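PDB 6N2C: tapirin, which binds cellulose and is likely to attach this extremely thermophilic bacterium to plant biomass, through a zinc-containing C-terminal domain built as a beta-helix. Local coordinates for residues A[175-180]-A[249-254]; A[370-375]-A[388-393]; A[194-199]-A[211-216]. All blocks are in the same frame, centred on the assembly; numbering follows the deposited sequence.

Contact 1 of 3, residues A[175-180]-A[249-254]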
# COMPACT_ATOMS: atom_id res chain seq x y z
N ALA A 175 -3.99 -0.63 -13.29
CA ALA A 175 -3.35 -1.77 -12.58
C ALA A 175 -4.01 -3.09 -12.85
O ALA A 175 -3.83 -4.04 -12.13
CB ALA A 175 -3.18 -1.53 -11.07
N TRP A 176 -4.78 -3.20 -13.94
CA TRP A 176 -5.33 -4.51 -14.28
C TRP A 176 -4.23 -5.48 -14.60
O TRP A 176 -3.36 -5.17 -15.37
CB TRP A 176 -6.27 -4.39 -15.48
CG TRP A 176 -6.84 -5.80 -15.75
CD1 TRP A 176 -6.29 -6.80 -16.53
CD2 TRP A 176 -7.96 -6.35 -15.12
NE1 TRP A 176 -7.06 -7.93 -16.41
CE2 TRP A 176 -8.09 -7.67 -15.56
CE3 TRP A 176 -8.91 -5.83 -14.21
CZ2 TRP A 176 -9.09 -8.50 -15.09
CZ3 TRP A 176 -9.92 -6.64 -13.76
CH2 TRP A 176 -10.01 -7.99 -14.23
N ASP A 177 -4.21 -6.66 -13.98
CA ASP A 177 -3.11 -7.61 -14.24
C ASP A 177 -3.78 -9.01 -14.20
O ASP A 177 -4.12 -9.51 -13.13
CB ASP A 177 -2.00 -7.52 -13.17
CG ASP A 177 -0.86 -8.46 -13.42
OD1 ASP A 177 -0.95 -9.35 -14.32
OD2 ASP A 177 0.17 -8.37 -12.69
N SER A 178 -4.00 -9.62 -15.35
CA SER A 178 -4.68 -10.93 -15.36
C SER A 178 -3.92 -12.03 -14.65
O SER A 178 -4.54 -13.01 -14.23
CB SER A 178 -5.06 -11.36 -16.81
OG SER A 178 -5.93 -10.43 -17.45
N ASN A 179 -2.61 -11.90 -14.49
CA ASN A 179 -1.85 -12.85 -13.67
C ASN A 179 -2.27 -12.88 -12.19
O ASN A 179 -1.97 -13.84 -11.52
CB ASN A 179 -0.37 -12.62 -13.62
CG ASN A 179 0.33 -12.79 -14.96
OD1 ASN A 179 1.22 -11.99 -15.26
ND2 ASN A 179 0.01 -13.76 -15.71
N ILE A 180 -2.94 -11.86 -11.69
CA ILE A 180 -3.51 -11.91 -10.33
C ILE A 180 -4.36 -13.18 -10.11
O ILE A 180 -4.45 -13.69 -9.00
CB ILE A 180 -4.18 -10.57 -9.98
CG1 ILE A 180 -3.06 -9.55 -9.63
CG2 ILE A 180 -5.11 -10.68 -8.81
CD1 ILE A 180 -3.53 -8.08 -9.70
N VAL A 249 6.56 -2.50 -5.00
CA VAL A 249 5.41 -3.20 -5.61
C VAL A 249 5.15 -2.51 -6.95
O VAL A 249 4.67 -1.37 -7.02
CB VAL A 249 4.15 -3.22 -4.74
CG1 VAL A 249 3.11 -4.10 -5.47
CG2 VAL A 249 4.47 -3.80 -3.38
N ASN A 250 5.46 -3.21 -8.03
CA ASN A 250 5.38 -2.58 -9.38
C ASN A 250 3.96 -2.24 -9.76
O ASN A 250 3.66 -1.12 -10.24
CB ASN A 250 6.04 -3.45 -10.43
CG ASN A 250 6.26 -2.71 -11.73
OD1 ASN A 250 6.77 -1.58 -11.72
ND2 ASN A 250 5.83 -3.30 -12.83
N ASN A 251 3.04 -3.17 -9.54
CA ASN A 251 1.64 -2.99 -10.02
C ASN A 251 0.72 -2.59 -8.86
O ASN A 251 0.63 -1.40 -8.53
CB ASN A 251 1.18 -4.21 -10.80
CG ASN A 251 -0.13 -3.97 -11.48
OD1 ASN A 251 -0.27 -3.01 -12.27
ND2 ASN A 251 -1.10 -4.76 -11.15
N LEU A 252 0.08 -3.51 -8.19
CA LEU A 252 -0.77 -3.05 -7.11
C LEU A 252 -0.49 -3.73 -5.79
O LEU A 252 -0.23 -4.94 -5.71
CB LEU A 252 -2.27 -3.11 -7.47
CG LEU A 252 -2.80 -4.54 -7.47
CD1 LEU A 252 -3.20 -5.02 -6.09
CD2 LEU A 252 -3.96 -4.65 -8.46
N MET A 253 -0.61 -2.91 -4.74
CA MET A 253 -0.63 -3.38 -3.37
C MET A 253 -1.97 -3.02 -2.84
O MET A 253 -2.39 -1.85 -2.85
CB MET A 253 0.47 -2.71 -2.53
CG MET A 253 0.42 -3.09 -1.06
SD MET A 253 1.94 -2.51 -0.31
CE MET A 253 1.76 -3.20 1.31
N TYR A 254 -2.72 -4.05 -2.38
CA TYR A 254 -4.02 -3.90 -1.80
C TYR A 254 -4.03 -4.46 -0.38
O TYR A 254 -3.54 -5.54 -0.18
CB TYR A 254 -5.14 -4.70 -2.59
CG TYR A 254 -6.45 -4.73 -1.79
CD1 TYR A 254 -7.36 -3.65 -1.85
CD2 TYR A 254 -6.81 -5.81 -0.94
CE1 TYR A 254 -8.49 -3.62 -1.07
CE2 TYR A 254 -7.97 -5.78 -0.19
CZ TYR A 254 -8.81 -4.73 -0.26
OH TYR A 254 -9.94 -4.73 0.46
O HOH W 1 -0.97 -3.58 -14.88

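Contact 2 of 3, residues A[370-375]-A[388-393]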
# COMPACT_ATOMS: atom_id res chain seq x y z
N ASP A 370 2.58 24.88 0.93
CA ASP A 370 3.49 25.55 0.02
C ASP A 370 3.23 25.06 -1.36
O ASP A 370 3.80 24.03 -1.80
CB ASP A 370 4.90 25.22 0.43
CG ASP A 370 5.96 25.88 -0.48
OD1 ASP A 370 5.67 26.69 -1.36
OD2 ASP A 370 7.09 25.54 -0.27
N ALA A 371 2.35 25.77 -2.04
CA ALA A 371 1.72 25.28 -3.30
C ALA A 371 1.33 26.43 -4.17
O ALA A 371 0.16 26.60 -4.48
CB ALA A 371 0.51 24.41 -2.96
N PRO A 372 2.32 27.24 -4.60
CA PRO A 372 1.97 28.56 -5.16
C PRO A 372 1.17 28.50 -6.44
O PRO A 372 0.52 29.48 -6.76
CB PRO A 372 3.36 29.20 -5.38
CG PRO A 372 4.23 28.00 -5.67
CD PRO A 372 3.78 27.03 -4.60
N ASP A 373 1.20 27.39 -7.20
CA ASP A 373 0.38 27.22 -8.39
C ASP A 373 -0.92 26.44 -8.19
O ASP A 373 -1.69 26.17 -9.16
CB ASP A 373 1.16 26.55 -9.57
CG ASP A 373 0.44 26.66 -10.89
OD1 ASP A 373 -0.10 27.79 -11.18
OD2 ASP A 373 0.30 25.67 -11.66
N THR A 374 -1.25 26.13 -6.94
CA THR A 374 -2.32 25.15 -6.71
C THR A 374 -3.62 25.84 -6.48
O THR A 374 -3.66 26.88 -5.73
CB THR A 374 -1.95 24.25 -5.51
OG1 THR A 374 -0.73 23.60 -5.75
CG2 THR A 374 -3.04 23.19 -5.13
N VAL A 375 -4.70 25.22 -7.01
CA VAL A 375 -6.02 25.57 -6.68
C VAL A 375 -6.58 24.59 -5.64
O VAL A 375 -6.48 23.38 -5.85
CB VAL A 375 -6.91 25.58 -7.94
CG1 VAL A 375 -8.30 26.04 -7.60
CG2 VAL A 375 -6.28 26.46 -9.01
N LYS A 388 0.79 29.28 7.48
CA LYS A 388 1.57 29.58 6.36
C LYS A 388 0.92 28.99 5.11
O LYS A 388 1.04 27.75 4.89
CB LYS A 388 2.94 29.03 6.50
CG LYS A 388 3.76 29.76 7.56
CD LYS A 388 5.18 29.21 7.54
CE LYS A 388 5.78 29.10 8.92
NZ LYS A 388 5.83 30.46 9.54
N LEU A 389 0.27 29.83 4.31
CA LEU A 389 -0.42 29.39 3.09
C LEU A 389 0.14 30.16 1.94
O LEU A 389 0.25 31.39 2.01
CB LEU A 389 -1.89 29.72 3.13
CG LEU A 389 -2.81 29.17 4.17
CD1 LEU A 389 -4.23 29.60 3.80
CD2 LEU A 389 -2.65 27.65 4.14
N ASN A 390 0.58 29.46 0.92
CA ASN A 390 1.10 30.05 -0.30
C ASN A 390 0.48 29.29 -1.49
O ASN A 390 1.02 28.22 -1.90
CB ASN A 390 2.62 29.98 -0.27
CG ASN A 390 3.24 30.56 -1.50
OD1 ASN A 390 2.64 31.42 -2.18
ND2 ASN A 390 4.41 30.07 -1.84
N VAL A 391 -0.62 29.80 -2.04
CA VAL A 391 -1.37 29.12 -3.05
C VAL A 391 -1.84 30.05 -4.11
O VAL A 391 -1.68 31.28 -3.99
CB VAL A 391 -2.57 28.37 -2.46
CG1 VAL A 391 -2.10 27.48 -1.33
CG2 VAL A 391 -3.61 29.32 -1.87
N LYS A 392 -2.41 29.48 -5.18
CA LYS A 392 -2.94 30.34 -6.25
C LYS A 392 -4.38 30.75 -6.00
O LYS A 392 -4.72 31.92 -6.15
CB LYS A 392 -2.76 29.64 -7.56
CG LYS A 392 -3.23 30.44 -8.78
CD LYS A 392 -2.67 29.89 -10.09
CE LYS A 392 -3.51 28.76 -10.63
NZ LYS A 392 -2.86 28.13 -11.82
N LYS A 393 -5.26 29.80 -5.74
CA LYS A 393 -6.68 30.10 -5.53
C LYS A 393 -7.30 29.15 -4.55
O LYS A 393 -6.96 27.97 -4.50
CB LYS A 393 -7.47 30.02 -6.87
CG LYS A 393 -8.95 30.36 -6.81
CD LYS A 393 -9.62 30.24 -8.18
CE LYS A 393 -11.00 30.86 -8.17
NZ LYS A 393 -11.68 30.63 -9.51

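Contact 3 of 3, residues A[194-199]-A[211-216]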
# COMPACT_ATOMS: atom_id res chain seq x y z
N ILE A 194 0.99 -14.19 6.96
CA ILE A 194 2.36 -14.34 6.57
C ILE A 194 3.23 -13.60 7.56
O ILE A 194 3.12 -12.41 7.66
CB ILE A 194 2.71 -13.92 5.17
CG1 ILE A 194 1.87 -14.71 4.16
CG2 ILE A 194 4.16 -14.22 4.88
CD1 ILE A 194 2.14 -14.27 2.71
N ILE A 195 3.98 -14.36 8.34
CA ILE A 195 4.82 -13.83 9.40
C ILE A 195 6.25 -13.95 9.09
O ILE A 195 6.80 -15.05 9.20
CB ILE A 195 4.46 -14.39 10.79
CG1 ILE A 195 2.94 -14.36 10.99
CG2 ILE A 195 5.20 -13.58 11.87
CD1 ILE A 195 2.45 -15.25 12.07
N PHE A 196 6.88 -12.84 8.71
CA PHE A 196 8.26 -12.84 8.33
C PHE A 196 9.13 -12.76 9.63
O PHE A 196 8.65 -13.00 10.71
CB PHE A 196 8.57 -11.73 7.35
CG PHE A 196 8.01 -11.98 5.95
CD1 PHE A 196 8.52 -13.01 5.15
CD2 PHE A 196 7.05 -11.18 5.41
CE1 PHE A 196 8.07 -13.23 3.87
CE2 PHE A 196 6.58 -11.44 4.10
CZ PHE A 196 7.08 -12.48 3.36
N ASN A 197 10.40 -12.64 9.46
CA ASN A 197 11.35 -12.58 10.58
C ASN A 197 12.38 -11.62 10.15
O ASN A 197 12.34 -11.10 9.01
CB ASN A 197 11.91 -13.95 10.86
CG ASN A 197 12.14 -14.18 12.35
OD1 ASN A 197 12.64 -13.27 13.01
ND2 ASN A 197 11.74 -15.37 12.89
N ASN A 198 13.35 -11.36 11.02
CA ASN A 198 14.29 -10.29 10.73
C ASN A 198 15.20 -10.64 9.54
O ASN A 198 15.60 -11.79 9.36
CB ASN A 198 15.21 -10.00 11.94
CG ASN A 198 14.46 -9.73 13.21
OD1 ASN A 198 14.25 -10.63 13.99
ND2 ASN A 198 14.02 -8.45 13.42
N ASN A 199 15.56 -9.61 8.79
CA ASN A 199 16.49 -9.71 7.66
C ASN A 199 16.10 -10.76 6.59
O ASN A 199 16.92 -11.60 6.21
CB ASN A 199 17.87 -9.93 8.20
CG ASN A 199 18.20 -8.88 9.23
OD1 ASN A 199 18.07 -7.68 8.93
ND2 ASN A 199 18.57 -9.29 10.41
N SER A 211 -4.95 -12.95 6.11
CA SER A 211 -4.76 -12.12 7.25
C SER A 211 -3.44 -11.39 7.14
O SER A 211 -2.85 -11.32 6.04
CB SER A 211 -4.97 -12.98 8.54
OG SER A 211 -4.78 -12.15 9.70
N ASP A 212 -2.96 -10.79 8.21
CA ASP A 212 -1.89 -9.82 8.11
C ASP A 212 -0.59 -10.37 7.53
O ASP A 212 -0.19 -11.52 7.79
CB ASP A 212 -1.50 -9.30 9.48
CG ASP A 212 -2.61 -8.55 10.19
OD1 ASP A 212 -3.49 -7.96 9.58
OD2 ASP A 212 -2.65 -8.65 11.44
N ILE A 213 0.10 -9.54 6.82
CA ILE A 213 1.50 -9.80 6.48
C ILE A 213 2.34 -8.94 7.42
O ILE A 213 2.13 -7.72 7.46
CB ILE A 213 1.83 -9.47 5.05
CG1 ILE A 213 0.99 -10.31 4.11
CG2 ILE A 213 3.32 -9.62 4.85
CD1 ILE A 213 1.25 -10.05 2.62
N THR A 214 3.21 -9.55 8.21
CA THR A 214 4.03 -8.81 9.17
C THR A 214 5.52 -8.92 8.86
O THR A 214 6.09 -10.02 8.82
CB THR A 214 3.77 -9.33 10.60
OG1 THR A 214 2.37 -9.18 10.93
CG2 THR A 214 4.56 -8.50 11.58
N LEU A 215 6.17 -7.77 8.65
CA LEU A 215 7.58 -7.68 8.59
C LEU A 215 8.18 -7.36 9.99
O LEU A 215 7.51 -6.77 10.87
CB LEU A 215 8.04 -6.58 7.67
CG LEU A 215 7.70 -6.79 6.20
CD1 LEU A 215 8.19 -5.55 5.47
CD2 LEU A 215 8.48 -7.96 5.64
N ARG A 216 9.41 -7.80 10.15
CA ARG A 216 10.24 -7.46 11.35
C ARG A 216 11.28 -6.50 10.91
O ARG A 216 11.55 -6.36 9.74
CB ARG A 216 10.85 -8.72 12.02
CG ARG A 216 9.80 -9.77 12.35
CD ARG A 216 8.69 -9.25 13.28
NE ARG A 216 7.83 -10.33 13.80
CZ ARG A 216 6.74 -10.12 14.50
NH1 ARG A 216 6.35 -8.85 14.80
NH2 ARG A 216 6.01 -11.16 14.90
O HOH W 2 8.70 -13.03 13.48
O HOH W 3 10.76 -9.20 8.09

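Contact 1 of 3, residues A[175-180]-A[249-254]
A175 and N251 share the one direct hydrogen bond between these segments, with N251 ND2 donating to A175 O over 3.0 Å. The bond is almost straight, with an N-H...O angle of 171°, and A175 O lies in the plane of the N251 amide, although the donor itself comes from above the carbonyl plane. With CG anti to its own backbone N (chi1 -171°), the asparagine side chain extends across to the loop. Its other end is used as well: water 1 donates to N251 OD1 at 2.8 Å and also to W176 O. Asparagine suits this corner because one flat group both gives and accepts. ND2 also bonds N231 OD1, while N231 ND2 bonds D177 OD2, so N231 holds the amide directly and ties it to D177 as well.

Among the carbon contacts, the small A175 CB fits close against N251 OD1 at 3.5 Å and lies 4.0 Å from L252 CB. D177 CB approaches N251 ND2 at 3.5 Å, the carboxylate and amide planes being steeply inclined. I180 CD1 meets L252 CD2 at 3.7 Å, a contact somewhat doubtful because the leucine has two conformers; I452 of helix 451-457 touches both side chains.

D177 OD1 accepts from N179 N in an Asx turn that shapes the loop. The whole is a loop preceding the first strand, folded back onto a corner of a parallel beta-helix.

Contact 2 of 3, residues A[370-375]-A[388-393]
Successive coils of a parallel beta-helix meet here at a corner, where D370 pairs with N390 and, past the bend, V375 with K393. A371 N donates to N390 O at 2.8 Å before the corner. A type I turn from A371 to T374 follows, closed by T374 N bonding A371 O, and P372 suits it because its ring fixes phi and needs no N-H. P372 CB rests 3.8 Å from N390 ND2. Beyond the turn T374 O takes K392 N at 2.9 Å and, weakly, K393 N at 3.3 Å, so one carbonyl holds two consecutive amides of the next coil.

As in other parallel beta-helices, neighbouring coils exchange backbone bonds strand to strand; at this bend a charged pair is added. K392 and D373 run side by side in the same direction; the lysine chain bends at chi3 (85°) and brings NZ within 2.9 Å of D373 OD1, a salt bridge that meets the carboxylate from above its plane. D373 OD2 accepts from G352 N of the preceding coil, which helps fix the acid. Lysine also supplies carbon: K392 CE lies 3.9 Å from V375 CG2. On the other branch V375 CG1 packs along K393 CB at 4.1 Å, and K393 NZ extends to a salt bridge with E418.

Contact 3 of 3, residues A[194-199]-A[211-216]
F196 packs alongside I213 and L215, its CE2 3.8 Å from I213 CG2 and its CD2 3.5 Å from L215 CD2. A chi1 of -72° puts CG anti to the carbonyl carbon and sends the ring in beside these two; I194 CG2 lies over one face, 3.7 Å above the plane and offset toward the rim. The ring of F543 meets it nearly parallel, and M207 touches both I194 and I213, whose branched chains suit a beta strand facing the helix interior. Cut back to an alanine, F196 would be likely to open a gap beside I213 and L215 and take away the ring that F543 meets.

The backbones run parallel and interlock through I194 N to D212 O, T214 N to I194 O, and F196 N to T214 O, the last 2.9 Å long.

On the other side of the strands R216 bends at chi2 (-58°) and brings one guanidinium face over T214 CG2, while NH2 comes 4.0 Å from I195 CG2. Water 2, at the guanidinium edge, accepts from R216 NE at 2.9 Å and donates to F196 O at 2.8 Å. Carbon contacts therefore hold the buried side, whereas beside I195, T214 and R216 a water carries part of the link.

Overall arrangement
All three contacts belong to one solenoid but lie at different places on it. Contacts 2 and 3 join neighbouring coils and sit on opposite sides of the chain's centre, with centres about 41 Å apart; contact 1 is the one of the three that joins a loop, not a neighbouring coil, to the solenoid. Contact 3 is nested inside the segment of chain that contact 1 closes, and their nearest atoms are about 7 Å apart without touching. Contact 2 follows later in the chain, its centre about 34 Å from that of contact 1. Only contact 3 approaches the zinc site formed by H530, D532 and E551: the F196 side chain is about 14 Å from the zinc ion, too far to bind it.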